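Long-range contacts in cytolethal distending toxin protein B (PDB 1SR4), which is the DNase I-like subunit of a tripartite bacterial genotoxin and probably damages the DNA of host cells as a nuclease: residues Ser3-Thr9 against Ser256-Asp260; Ile25-Leu30 against Gln243-Thr249; Ser56-Gln60 against Gln105-Ala109; Ala147-Ile151 against Leu185-Leu189. One frame throughout, in Å; residues are numbered along the deposited sequence.

Contact 1 of 4, residues Ser3-Thr9 against Ser256-Asp260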
loop_
_atom_site.group_PDB
_atom_site.type_symbol
_atom_site.label_atom_id
_atom_site.label_comp_id
_atom_site.label_asym_id
_atom_site.label_seq_id
_atom_site.Cartn_x
_atom_site.Cartn_y
_atom_site.Cartn_z
ATOM N N SER B 3 -7.745 0.721 -20.541
ATOM C CA SER B 3 -8.165 -0.448 -19.777
ATOM C C SER B 3 -7.166 -1.607 -19.798
ATOM O O SER B 3 -7.310 -2.553 -19.024
ATOM C CB SER B 3 -9.551 -0.934 -20.238
ATOM O OG SER B 3 -9.504 -1.531 -21.524
ATOM N N ASP B 4 -6.156 -1.543 -20.666
ATOM C CA ASP B 4 -5.146 -2.601 -20.707
ATOM C C ASP B 4 -4.227 -2.463 -19.496
ATOM O O ASP B 4 -3.547 -3.411 -19.120
ATOM C CB ASP B 4 -4.248 -2.513 -21.941
ATOM C CG ASP B 4 -5.010 -2.636 -23.254
ATOM O OD1 ASP B 4 -6.088 -3.259 -23.273
ATOM O OD2 ASP B 4 -4.500 -2.112 -24.275
ATOM N N PHE B 5 -4.201 -1.273 -18.901
ATOM C CA PHE B 5 -3.317 -0.991 -17.765
ATOM C C PHE B 5 -3.952 -1.071 -16.388
ATOM O O PHE B 5 -5.136 -0.789 -16.219
ATOM C CB PHE B 5 -2.736 0.430 -17.868
ATOM C CG PHE B 5 -1.850 0.662 -19.045
ATOM C CD1 PHE B 5 -0.466 0.688 -18.894
ATOM C CD2 PHE B 5 -2.389 0.907 -20.303
ATOM C CE1 PHE B 5 0.368 0.962 -19.985
ATOM C CE2 PHE B 5 -1.559 1.180 -21.393
ATOM C CZ PHE B 5 -0.189 1.207 -21.234
ATOM N N LYS B 6 -3.133 -1.440 -15.402
ATOM C CA LYS B 6 -3.545 -1.436 -14.009
ATOM C C LYS B 6 -2.917 -0.129 -13.538
ATOM O O LYS B 6 -1.689 0.005 -13.473
ATOM C CB LYS B 6 -2.947 -2.620 -13.243
ATOM C CG LYS B 6 -3.566 -3.969 -13.604
ATOM C CD LYS B 6 -3.098 -5.059 -12.642
ATOM C CE LYS B 6 -3.978 -6.296 -12.733
ATOM N NZ LYS B 6 -3.944 -6.899 -14.101
ATOM N N VAL B 7 -3.765 0.844 -13.240
ATOM C CA VAL B 7 -3.309 2.161 -12.814
ATOM C C VAL B 7 -3.673 2.348 -11.350
ATOM O O VAL B 7 -4.703 1.855 -10.916
ATOM C CB VAL B 7 -3.996 3.262 -13.649
ATOM C CG1 VAL B 7 -3.532 4.668 -13.173
ATOM C CG2 VAL B 7 -3.675 3.053 -15.141
ATOM N N ALA B 8 -2.815 3.026 -10.589
ATOM C CA ALA B 8 -3.096 3.263 -9.171
ATOM C C ALA B 8 -2.569 4.620 -8.770
ATOM O O ALA B 8 -1.782 5.241 -9.487
ATOM C CB ALA B 8 -2.443 2.173 -8.280
ATOM N N THR B 9 -2.995 5.063 -7.604
ATOM C CA THR B 9 -2.558 6.346 -7.085
ATOM C C THR B 9 -2.477 6.229 -5.571
ATOM O O THR B 9 -3.224 5.460 -4.958
ATOM C CB THR B 9 -3.578 7.470 -7.436
ATOM O OG1 THR B 9 -3.084 8.740 -6.991
ATOM C CG2 THR B 9 -4.929 7.202 -6.736
ATOM N N SER B 256 -6.952 1.891 -6.991
ATOM C CA SER B 256 -6.565 1.317 -8.274
ATOM C C SER B 256 -7.694 1.465 -9.289
ATOM O O SER B 256 -8.856 1.651 -8.919
ATOM C CB SER B 256 -6.203 -0.160 -8.096
ATOM O OG SER B 256 -7.340 -0.845 -7.608
ATOM N N PHE B 257 -7.338 1.396 -10.568
ATOM C CA PHE B 257 -8.288 1.537 -11.665
ATOM C C PHE B 257 -7.930 0.373 -12.585
ATOM O O PHE B 257 -6.873 0.368 -13.203
ATOM C CB PHE B 257 -8.074 2.901 -12.345
ATOM C CG PHE B 257 -8.116 4.057 -11.374
ATOM C CD1 PHE B 257 -9.325 4.644 -11.011
ATOM C CD2 PHE B 257 -6.952 4.471 -10.731
ATOM C CE1 PHE B 257 -9.375 5.622 -10.011
ATOM C CE2 PHE B 257 -6.990 5.452 -9.728
ATOM C CZ PHE B 257 -8.191 6.026 -9.364
ATOM N N VAL B 258 -8.822 -0.616 -12.639
ATOM C CA VAL B 258 -8.605 -1.855 -13.384
ATOM C C VAL B 258 -9.844 -2.245 -14.195
ATOM O O VAL B 258 -10.970 -1.999 -13.766
ATOM C CB VAL B 258 -8.279 -2.998 -12.382
ATOM C CG1 VAL B 258 -7.903 -4.277 -13.107
ATOM C CG2 VAL B 258 -7.132 -2.564 -11.458
ATOM N N ARG B 259 -9.629 -2.862 -15.357
ATOM C CA ARG B 259 -10.728 -3.302 -16.222
ATOM C C ARG B 259 -11.682 -4.237 -15.467
ATOM O O ARG B 259 -11.231 -5.109 -14.719
ATOM C CB ARG B 259 -10.150 -4.041 -17.428
ATOM C CG ARG B 259 -11.150 -4.432 -18.503
ATOM C CD ARG B 259 -10.414 -5.083 -19.660
ATOM N NE ARG B 259 -9.825 -6.354 -19.245
ATOM C CZ ARG B 259 -8.612 -6.772 -19.595
ATOM N NH1 ARG B 259 -7.839 -6.017 -20.371
ATOM N NH2 ARG B 259 -8.171 -7.954 -19.178
ATOM N N ASP B 260 -12.989 -4.064 -15.652
ATOM C CA ASP B 260 -13.951 -4.937 -14.984
ATOM C C ASP B 260 -13.697 -6.365 -15.468
ATOM O O ASP B 260 -13.383 -6.587 -16.637
ATOM C CB ASP B 260 -15.402 -4.569 -15.332
ATOM C CG ASP B 260 -15.780 -3.163 -14.897
ATOM O OD1 ASP B 260 -15.371 -2.744 -13.801
ATOM O OD2 ASP B 260 -16.509 -2.479 -15.647
HETATM O O HOH W 1 -6.758 -2.842 -16.310
HETATM O O HOH W 2 -8.339 -3.752 -22.013
HETATM O O HOH W 3 -7.106 1.207 -16.033
#
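V7 and F257 face each other as an antiparallel hydrogen-bonded pair: V7 N gives a nearly straight bond to F257 O (3.1 Å, 173° at the hydrogen), and F257 N returns one of 2.7 Å to V7 O. That same V7 O also receives a CA-H...O contact from S256 CA at 3.3 Å. The F257 ring lies alongside V7 O, with CD2 3.5 Å from it, and turns an edge to T9, whose CG2 is 4.0 Å from CE2; M173 and V175 of strand 171-175 cover the same side chains. On the other face of the sheet A8 and S256 form a non-hydrogen-bonded pair. Here the first and last strands of the chain lie side by side in one sheet of the two-sheet DNase I-like sandwich, and strand 39-43 flanks 7-11 on its far side. Toward S3 the two segments diverge and water takes over. One water receives R259 N and donates to S3 O and F5 O. A bend at chi3 (66°) brings the R259 guanidinium back past S3 to a second water in its plane, which joins NH1 to D4 OD1 and S3 OG. D4 OD1 stays 4.4 Å from R259 NH1, beyond a salt bridge, while D4 OD2 is hydrogen-bonded to N1 N.

Contact 2 of 4, residues Ile25-Leu30 against Gln243-Thr249; sequences INVRQL and QLRSQIT
N26 OD1 is gripped twice by T249: the hydroxyl OG1 donates at 2.7 Å, nearly along the C=O axis, and the backbone N comes in at 2.8 Å, tilted from the carbonyl plane. The other end of this amide is used as well, since N26 ND2 gives a straight bond (3.0 Å, 167° at the hydrogen) to Q247 O, which lies in the amide plane. Three bonds thus fix the rotation of a buried side chain. One helical turn on, Q29 also uses both ends of its amide. Its chain is extended beyond CG (chi2 169°), carrying the amide out to the 243-249 loop, where OE1 takes R245 N at 3.0 Å from above the carbonyl plane and NE2 donates to S246 OG, also at 3.0 Å. Beside them, I25 CG2 packs on S246 CB at 3.6 Å. Near the end of the helical segment, Q243, bent at chi2, turns NE2 back to Q29 O in a weak bond; S32 O is its stronger partner. L30 and L244 run alongside each other in the same direction, their CD2 atoms 4.2 Å apart. The loop's outer side meets the other toxin subunits: R245 NH2 bonds S58 O of subunit A, and Q247 NE2 bonds R19 O of protein C. Helix amides binding backbone and hydroxyl groups of an irregular loop join helix 20-31 to the segment before the last strand of this DNase I-like fold.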
loop_
_atom_site.group_PDB
_atom_site.type_symbol
_atom_site.label_atom_id
_atom_site.label_comp_id
_atom_site.label_asym_id
_atom_site.label_seq_id
_atom_site.Cartn_x
_atom_site.Cartn_y
_atom_site.Cartn_z
ATOM N N ILE B 25 7.861 0.279 2.111
ATOM C CA ILE B 25 6.803 -0.530 2.694
ATOM C C ILE B 25 5.624 -0.562 1.710
ATOM O O ILE B 25 5.370 -1.586 1.063
ATOM C CB ILE B 25 6.330 0.046 4.049
ATOM C CG1 ILE B 25 7.466 -0.074 5.072
ATOM C CG2 ILE B 25 5.046 -0.688 4.542
ATOM C CD1 ILE B 25 7.181 0.619 6.395
ATOM N N ASN B 26 4.938 0.568 1.541
ATOM C CA ASN B 26 3.757 0.595 0.680
ATOM C C ASN B 26 3.931 0.681 -0.844
ATOM O O ASN B 26 3.310 -0.099 -1.581
ATOM C CB ASN B 26 2.827 1.712 1.147
ATOM C CG ASN B 26 2.422 1.554 2.600
ATOM O OD1 ASN B 26 2.715 2.406 3.434
ATOM N ND2 ASN B 26 1.750 0.452 2.911
ATOM N N VAL B 27 4.736 1.619 -1.337
ATOM C CA VAL B 27 4.901 1.702 -2.786
ATOM C C VAL B 27 5.392 0.370 -3.361
ATOM O O VAL B 27 4.901 -0.060 -4.390
ATOM C CB VAL B 27 5.855 2.833 -3.198
ATOM C CG1 VAL B 27 6.080 2.809 -4.718
ATOM C CG2 VAL B 27 5.249 4.173 -2.808
ATOM N N ARG B 28 6.337 -0.295 -2.696
ATOM C CA ARG B 28 6.812 -1.581 -3.194
ATOM C C ARG B 28 5.667 -2.590 -3.285
ATOM O O ARG B 28 5.558 -3.327 -4.253
ATOM C CB ARG B 28 7.917 -2.144 -2.294
ATOM C CG ARG B 28 9.145 -1.245 -2.182
ATOM C CD ARG B 28 10.208 -1.857 -1.267
ATOM N NE ARG B 28 10.855 -2.959 -1.935
ATOM C CZ ARG B 28 12.090 -2.926 -2.405
ATOM N NH1 ARG B 28 12.838 -1.846 -2.265
ATOM N NH2 ARG B 28 12.546 -3.965 -3.063
ATOM N N GLN B 29 4.805 -2.629 -2.281
ATOM C CA GLN B 29 3.691 -3.568 -2.317
ATOM C C GLN B 29 2.665 -3.241 -3.410
ATOM O O GLN B 29 2.053 -4.150 -3.983
ATOM C CB GLN B 29 3.026 -3.643 -0.921
ATOM C CG GLN B 29 3.914 -4.372 0.108
ATOM C CD GLN B 29 3.449 -4.252 1.568
ATOM O OE1 GLN B 29 2.315 -3.852 1.846
ATOM N NE2 GLN B 29 4.337 -4.623 2.510
ATOM N N LEU B 30 2.482 -1.961 -3.726
ATOM C CA LEU B 30 1.514 -1.588 -4.760
ATOM C C LEU B 30 1.970 -2.037 -6.153
ATOM O O LEU B 30 1.152 -2.243 -7.059
ATOM C CB LEU B 30 1.288 -0.061 -4.766
ATOM C CG LEU B 30 0.754 0.542 -3.454
ATOM C CD1 LEU B 30 0.576 2.044 -3.652
ATOM C CD2 LEU B 30 -0.583 -0.095 -3.041
ATOM N N GLN B 243 -3.420 -5.352 -2.458
ATOM C CA GLN B 243 -1.965 -5.262 -2.521
ATOM C C GLN B 243 -1.262 -5.115 -1.159
ATOM O O GLN B 243 -0.060 -5.392 -1.049
ATOM C CB GLN B 243 -1.559 -4.088 -3.411
ATOM C CG GLN B 243 -1.830 -4.278 -4.900
ATOM C CD GLN B 243 -1.172 -5.526 -5.478
ATOM O OE1 GLN B 243 -1.825 -6.552 -5.651
ATOM N NE2 GLN B 243 0.126 -5.442 -5.774
ATOM N N LEU B 244 -2.015 -4.740 -0.124
ATOM C CA LEU B 244 -1.439 -4.501 1.200
ATOM C C LEU B 244 -1.051 -5.726 2.039
ATOM O O LEU B 244 -1.764 -6.726 2.070
ATOM C CB LEU B 244 -2.390 -3.605 2.010
ATOM C CG LEU B 244 -2.935 -2.389 1.248
ATOM C CD1 LEU B 244 -3.789 -1.542 2.174
ATOM C CD2 LEU B 244 -1.787 -1.552 0.701
ATOM N N ARG B 245 0.095 -5.619 2.711
ATOM C CA ARG B 245 0.612 -6.669 3.598
ATOM C C ARG B 245 1.149 -5.946 4.840
ATOM O O ARG B 245 1.790 -6.550 5.685
ATOM C CB ARG B 245 1.771 -7.404 2.933
ATOM C CG ARG B 245 1.510 -7.851 1.486
ATOM C CD ARG B 245 0.542 -9.007 1.422
ATOM N NE ARG B 245 0.445 -9.564 0.061
ATOM C CZ ARG B 245 -0.524 -9.270 -0.807
ATOM N NH1 ARG B 245 -1.493 -8.419 -0.474
ATOM N NH2 ARG B 245 -0.532 -9.835 -2.008
ATOM N N SER B 246 0.856 -4.645 4.928
ATOM C CA SER B 246 1.336 -3.783 6.009
ATOM C C SER B 246 0.394 -2.622 6.285
ATOM O O SER B 246 -0.539 -2.364 5.532
ATOM C CB SER B 246 2.670 -3.129 5.609
ATOM O OG SER B 246 3.701 -4.072 5.363
ATOM N N GLN B 247 0.694 -1.900 7.359
ATOM C CA GLN B 247 -0.031 -0.686 7.693
ATOM C C GLN B 247 0.199 0.255 6.491
ATOM O O GLN B 247 1.255 0.188 5.830
ATOM C CB GLN B 247 0.592 -0.052 8.941
ATOM C CG GLN B 247 0.240 1.418 9.191
ATOM C CD GLN B 247 -1.236 1.626 9.475
ATOM O OE1 GLN B 247 -2.098 1.193 8.694
ATOM N NE2 GLN B 247 -1.543 2.296 10.589
ATOM N N ILE B 248 -0.789 1.094 6.184
ATOM C CA ILE B 248 -0.652 2.083 5.113
ATOM C C ILE B 248 -0.045 3.256 5.860
ATOM O O ILE B 248 -0.655 3.770 6.799
ATOM C CB ILE B 248 -2.019 2.483 4.511
ATOM C CG1 ILE B 248 -2.668 1.261 3.862
ATOM C CG2 ILE B 248 -1.829 3.570 3.432
ATOM C CD1 ILE B 248 -3.935 1.583 3.095
ATOM N N THR B 249 1.157 3.667 5.457
ATOM C CA THR B 249 1.871 4.724 6.163
ATOM C C THR B 249 1.533 6.198 5.889
ATOM O O THR B 249 2.378 7.082 6.075
ATOM C CB THR B 249 3.397 4.521 6.017
ATOM O OG1 THR B 249 3.761 4.565 4.633
ATOM C CG2 THR B 249 3.801 3.175 6.584
HETATM O O HOH W 4 1.430 -6.620 -2.634
#

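Contact 3 of 4, residues Ser56-Gln60 against Gln105-Ala109; sequences SRVIQ and QADEA
R57 reaches A106 O end-on with two nitrogens, NH1 at 2.8 Å and NH2 at 3.1 Å, so one carbonyl oxygen receives both arms of the guanidinium. The contact joins the loop between strands 53-54 and 67-72, at an outer end of one sheet of the DNase I-like sandwich, to the start of an outermost strand, 108-112, of the other. A106 O lies near the guanidinium plane, and both nitrogens approach it from the same face of its carbonyl plane, NH2 the steeper at 45° out. A chain stretched out from chi1 (-175°) onward carries the guanidinium across to A106. The Q105 side chain crosses beside it; its CG is 3.7 Å from R57 NH1, and the two flat groups are turned 81° apart. I59 lays CD1 over one guanidinium face, 4.0 Å above the plane and nearer the edge of the group than its centre. Farther out, E68 OE2 forms a salt bridge with R57 NH1 and accepts a hydrogen bond from Q105 NE2, which probably helps hold the arginine head in place. Y85 packs against R57 and I59, and its OH also holds A106 N. I59 CG2 touches A109 CB at 3.4 Å, tighter than usual for two carbons.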
loop_
_atom_site.group_PDB
_atom_site.type_symbol
_atom_site.label_atom_id
_atom_site.label_comp_id
_atom_site.label_asym_id
_atom_site.label_seq_id
_atom_site.Cartn_x
_atom_site.Cartn_y
_atom_site.Cartn_z
ATOM N N SER B 56 20.301 9.245 -18.053
ATOM C CA SER B 56 20.898 10.341 -18.824
ATOM C C SER B 56 19.854 11.067 -19.666
ATOM O O SER B 56 20.126 12.115 -20.252
ATOM C CB SER B 56 21.977 9.803 -19.768
ATOM O OG SER B 56 22.975 9.106 -19.048
ATOM N N ARG B 57 18.661 10.500 -19.743
ATOM C CA ARG B 57 17.609 11.093 -20.546
ATOM C C ARG B 57 17.224 12.488 -20.085
ATOM O O ARG B 57 17.146 12.764 -18.895
ATOM C CB ARG B 57 16.371 10.204 -20.527
ATOM C CG ARG B 57 15.277 10.690 -21.433
ATOM C CD ARG B 57 14.004 9.893 -21.236
ATOM N NE ARG B 57 12.982 10.265 -22.210
ATOM C CZ ARG B 57 11.814 9.644 -22.349
ATOM N NH1 ARG B 57 11.500 8.610 -21.564
ATOM N NH2 ARG B 57 10.965 10.046 -23.293
ATOM N N VAL B 58 16.997 13.377 -21.038
ATOM C CA VAL B 58 16.577 14.719 -20.686
ATOM C C VAL B 58 15.179 14.959 -21.217
ATOM O O VAL B 58 14.924 14.794 -22.406
ATOM C CB VAL B 58 17.534 15.778 -21.245
ATOM C CG1 VAL B 58 18.762 15.868 -20.354
ATOM C CG2 VAL B 58 17.934 15.420 -22.662
ATOM N N ILE B 59 14.270 15.316 -20.317
ATOM C CA ILE B 59 12.890 15.594 -20.688
ATOM C C ILE B 59 12.575 17.027 -20.320
ATOM O O ILE B 59 11.564 17.570 -20.743
ATOM C CB ILE B 59 11.896 14.726 -19.930
ATOM C CG1 ILE B 59 12.285 13.256 -20.033
ATOM C CG2 ILE B 59 10.506 14.938 -20.501
ATOM C CD1 ILE B 59 11.455 12.377 -19.133
ATOM N N GLN B 60 13.431 17.630 -19.505
ATOM C CA GLN B 60 13.234 19.012 -19.097
ATOM C C GLN B 60 13.047 19.864 -20.343
ATOM O O GLN B 60 14.022 20.230 -21.002
ATOM C CB GLN B 60 14.453 19.525 -18.324
ATOM C CG GLN B 60 14.592 18.982 -16.904
ATOM C CD GLN B 60 13.658 19.668 -15.914
ATOM O OE1 GLN B 60 13.606 19.299 -14.744
ATOM N NE2 GLN B 60 12.925 20.675 -16.383
ATOM N N GLN B 105 8.875 2.421 -20.225
ATOM C CA GLN B 105 9.441 3.750 -20.406
ATOM C C GLN B 105 8.451 4.707 -21.075
ATOM O O GLN B 105 7.699 4.301 -21.954
ATOM C CB GLN B 105 10.702 3.655 -21.243
ATOM C CG GLN B 105 11.418 4.965 -21.349
ATOM C CD GLN B 105 12.815 4.786 -21.853
ATOM O OE1 GLN B 105 13.043 4.071 -22.835
ATOM N NE2 GLN B 105 13.769 5.428 -21.190
ATOM N N ALA B 106 8.440 5.973 -20.659
ATOM C CA ALA B 106 7.537 6.941 -21.276
ATOM C C ALA B 106 8.038 7.346 -22.668
ATOM O O ALA B 106 9.238 7.505 -22.885
ATOM C CB ALA B 106 7.416 8.185 -20.398
ATOM N N ASP B 107 7.130 7.496 -23.625
ATOM C CA ASP B 107 7.555 7.929 -24.954
ATOM C C ASP B 107 7.722 9.447 -24.916
ATOM O O ASP B 107 8.542 10.025 -25.629
ATOM C CB ASP B 107 6.515 7.553 -26.018
ATOM C CG ASP B 107 6.454 6.054 -26.274
ATOM O OD1 ASP B 107 7.516 5.449 -26.493
ATOM O OD2 ASP B 107 5.353 5.473 -26.262
ATOM N N GLU B 108 6.964 10.086 -24.036
ATOM C CA GLU B 108 6.979 11.532 -23.943
ATOM C C GLU B 108 6.367 11.964 -22.611
ATOM O O GLU B 108 5.621 11.207 -21.990
ATOM C CB GLU B 108 6.166 12.057 -25.131
ATOM C CG GLU B 108 5.848 13.528 -25.191
ATOM C CD GLU B 108 4.987 13.855 -26.411
ATOM O OE1 GLU B 108 4.276 12.956 -26.911
ATOM O OE2 GLU B 108 5.007 15.011 -26.865
ATOM N N ALA B 109 6.710 13.161 -22.154
ATOM C CA ALA B 109 6.157 13.672 -20.907
ATOM C C ALA B 109 5.375 14.931 -21.246
ATOM O O ALA B 109 5.624 15.555 -22.286
ATOM C CB ALA B 109 7.259 13.990 -19.917
#

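Contact 4 of 4, residues Ala147-Ile151 against Leu185-Leu189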
loop_
_atom_site.group_PDB
_atom_site.type_symbol
_atom_site.label_atom_id
_atom_site.label_comp_id
_atom_site.label_asym_id
_atom_site.label_seq_id
_atom_site.Cartn_x
_atom_site.Cartn_y
_atom_site.Cartn_z
ATOM N N ALA B 147 -9.010 22.404 -9.964
ATOM C CA ALA B 147 -9.301 21.198 -10.742
ATOM C C ALA B 147 -10.033 21.334 -12.077
ATOM O O ALA B 147 -9.684 20.668 -13.054
ATOM C CB ALA B 147 -10.033 20.198 -9.853
ATOM N N VAL B 148 -11.051 22.181 -12.134
ATOM C CA VAL B 148 -11.788 22.321 -13.379
ATOM C C VAL B 148 -10.944 22.888 -14.518
ATOM O O VAL B 148 -10.968 22.340 -15.630
ATOM C CB VAL B 148 -13.069 23.176 -13.182
ATOM C CG1 VAL B 148 -13.648 23.579 -14.538
ATOM C CG2 VAL B 148 -14.104 22.369 -12.396
ATOM N N SER B 149 -10.204 23.973 -14.268
ATOM C CA SER B 149 -9.370 24.541 -15.335
ATOM C C SER B 149 -8.201 23.614 -15.665
ATOM O O SER B 149 -7.717 23.595 -16.797
ATOM C CB SER B 149 -8.863 25.961 -14.981
ATOM O OG SER B 149 -7.973 25.976 -13.891
ATOM N N LEU B 150 -7.758 22.826 -14.692
ATOM C CA LEU B 150 -6.667 21.880 -14.945
ATOM C C LEU B 150 -7.173 20.821 -15.941
ATOM O O LEU B 150 -6.514 20.534 -16.936
ATOM C CB LEU B 150 -6.214 21.202 -13.645
ATOM C CG LEU B 150 -4.976 20.297 -13.737
ATOM C CD1 LEU B 150 -3.794 21.101 -14.249
ATOM C CD2 LEU B 150 -4.654 19.702 -12.365
ATOM N N ILE B 151 -8.350 20.261 -15.673
ATOM C CA ILE B 151 -8.951 19.254 -16.550
ATOM C C ILE B 151 -9.218 19.863 -17.942
ATOM O O ILE B 151 -8.917 19.247 -18.968
ATOM C CB ILE B 151 -10.297 18.726 -15.958
ATOM C CG1 ILE B 151 -10.057 18.083 -14.580
ATOM C CG2 ILE B 151 -10.952 17.724 -16.924
ATOM C CD1 ILE B 151 -9.000 17.039 -14.580
ATOM N N LEU B 185 -16.930 17.626 -8.047
ATOM C CA LEU B 185 -16.152 17.915 -9.250
ATOM C C LEU B 185 -17.024 17.740 -10.488
ATOM O O LEU B 185 -16.980 18.550 -11.406
ATOM C CB LEU B 185 -14.944 16.975 -9.365
ATOM C CG LEU B 185 -14.108 17.132 -10.642
ATOM C CD1 LEU B 185 -13.578 18.566 -10.740
ATOM C CD2 LEU B 185 -12.956 16.137 -10.639
ATOM N N GLU B 186 -17.805 16.667 -10.508
ATOM C CA GLU B 186 -18.678 16.380 -11.637
ATOM C C GLU B 186 -19.614 17.563 -11.942
ATOM O O GLU B 186 -19.769 17.961 -13.097
ATOM C CB GLU B 186 -19.491 15.106 -11.357
ATOM C CG GLU B 186 -20.525 14.761 -12.433
ATOM C CD GLU B 186 -21.364 13.531 -12.084
ATOM O OE1 GLU B 186 -21.850 13.429 -10.935
ATOM O OE2 GLU B 186 -21.549 12.664 -12.967
ATOM N N VAL B 187 -20.225 18.131 -10.907
ATOM C CA VAL B 187 -21.135 19.257 -11.113
ATOM C C VAL B 187 -20.404 20.468 -11.672
ATOM O O VAL B 187 -20.851 21.073 -12.649
ATOM C CB VAL B 187 -21.838 19.677 -9.803
ATOM C CG1 VAL B 187 -22.793 20.831 -10.075
ATOM C CG2 VAL B 187 -22.607 18.504 -9.224
ATOM N N ALA B 188 -19.277 20.815 -11.062
ATOM C CA ALA B 188 -18.506 21.960 -11.522
ATOM C C ALA B 188 -18.070 21.818 -12.987
ATOM O O ALA B 188 -18.132 22.787 -13.749
ATOM C CB ALA B 188 -17.282 22.171 -10.616
ATOM N N LEU B 189 -17.663 20.616 -13.396
ATOM C CA LEU B 189 -17.211 20.417 -14.774
ATOM C C LEU B 189 -18.281 20.721 -15.822
ATOM O O LEU B 189 -17.969 20.968 -16.986
ATOM C CB LEU B 189 -16.671 18.991 -14.975
ATOM C CG LEU B 189 -15.156 18.799 -14.778
ATOM C CD1 LEU B 189 -14.793 17.337 -14.922
ATOM C CD2 LEU B 189 -14.383 19.613 -15.801
#
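V148 points its CG2 methyl at A188 CB, 3.6 Å away, the closest approach between the two helix segments. With CG1 anti to the backbone nitrogen (chi1 167°), its two methyls fork toward A188 and L189: CG2 lies close to the backbone at A188 and also touches L185 CD1, while CG1 turns to L189 CD2 at 4.2 Å. The two leucines, one turn apart, reach A147 and I151. L185 brings CD1 to 4.0 Å from A147 CB. L189 runs to the next turn, where its side chain crosses that of I151 at about a right angle and CD2 rests 4.1 Å from I151 CG2. No hydrogen bond passes between the segments; the interaction is wholly apolar. The segment axes pass 10.1 Å apart at a crossing angle of -62°. Below the leucines and I151 lies strand 216-221, with Y217 under L185 and I219 under I151 and L189, and V195 of helix 193-197 packs on the same pair. This is the layer of helices 147-159 and 182-189 against the outer face of one sheet, characteristic of the four-layered alpha/beta sandwich of DNase I-like proteins.

From the N terminus, the chain enters contact 1 at once, and its partner strand lies at the very end, so 3-9 with 256-260 encloses all the others. Helix 20-31 follows strand 7-11 and opens contact 2, closed only at 243-249; the loop it spans holds both remaining contacts. Contact 3 (56-60 with 105-109) closes before contact 4 (147-151 with 185-189) opens, so these two stand in series and no pair crosses. Contact 1 joins neighbouring strands within one sheet, contact 3 bridges from that sheet's edge region to the other sheet, and contacts 2 and 4, with centres about 31 Å apart, secure helices on opposite sides of the chain's centre.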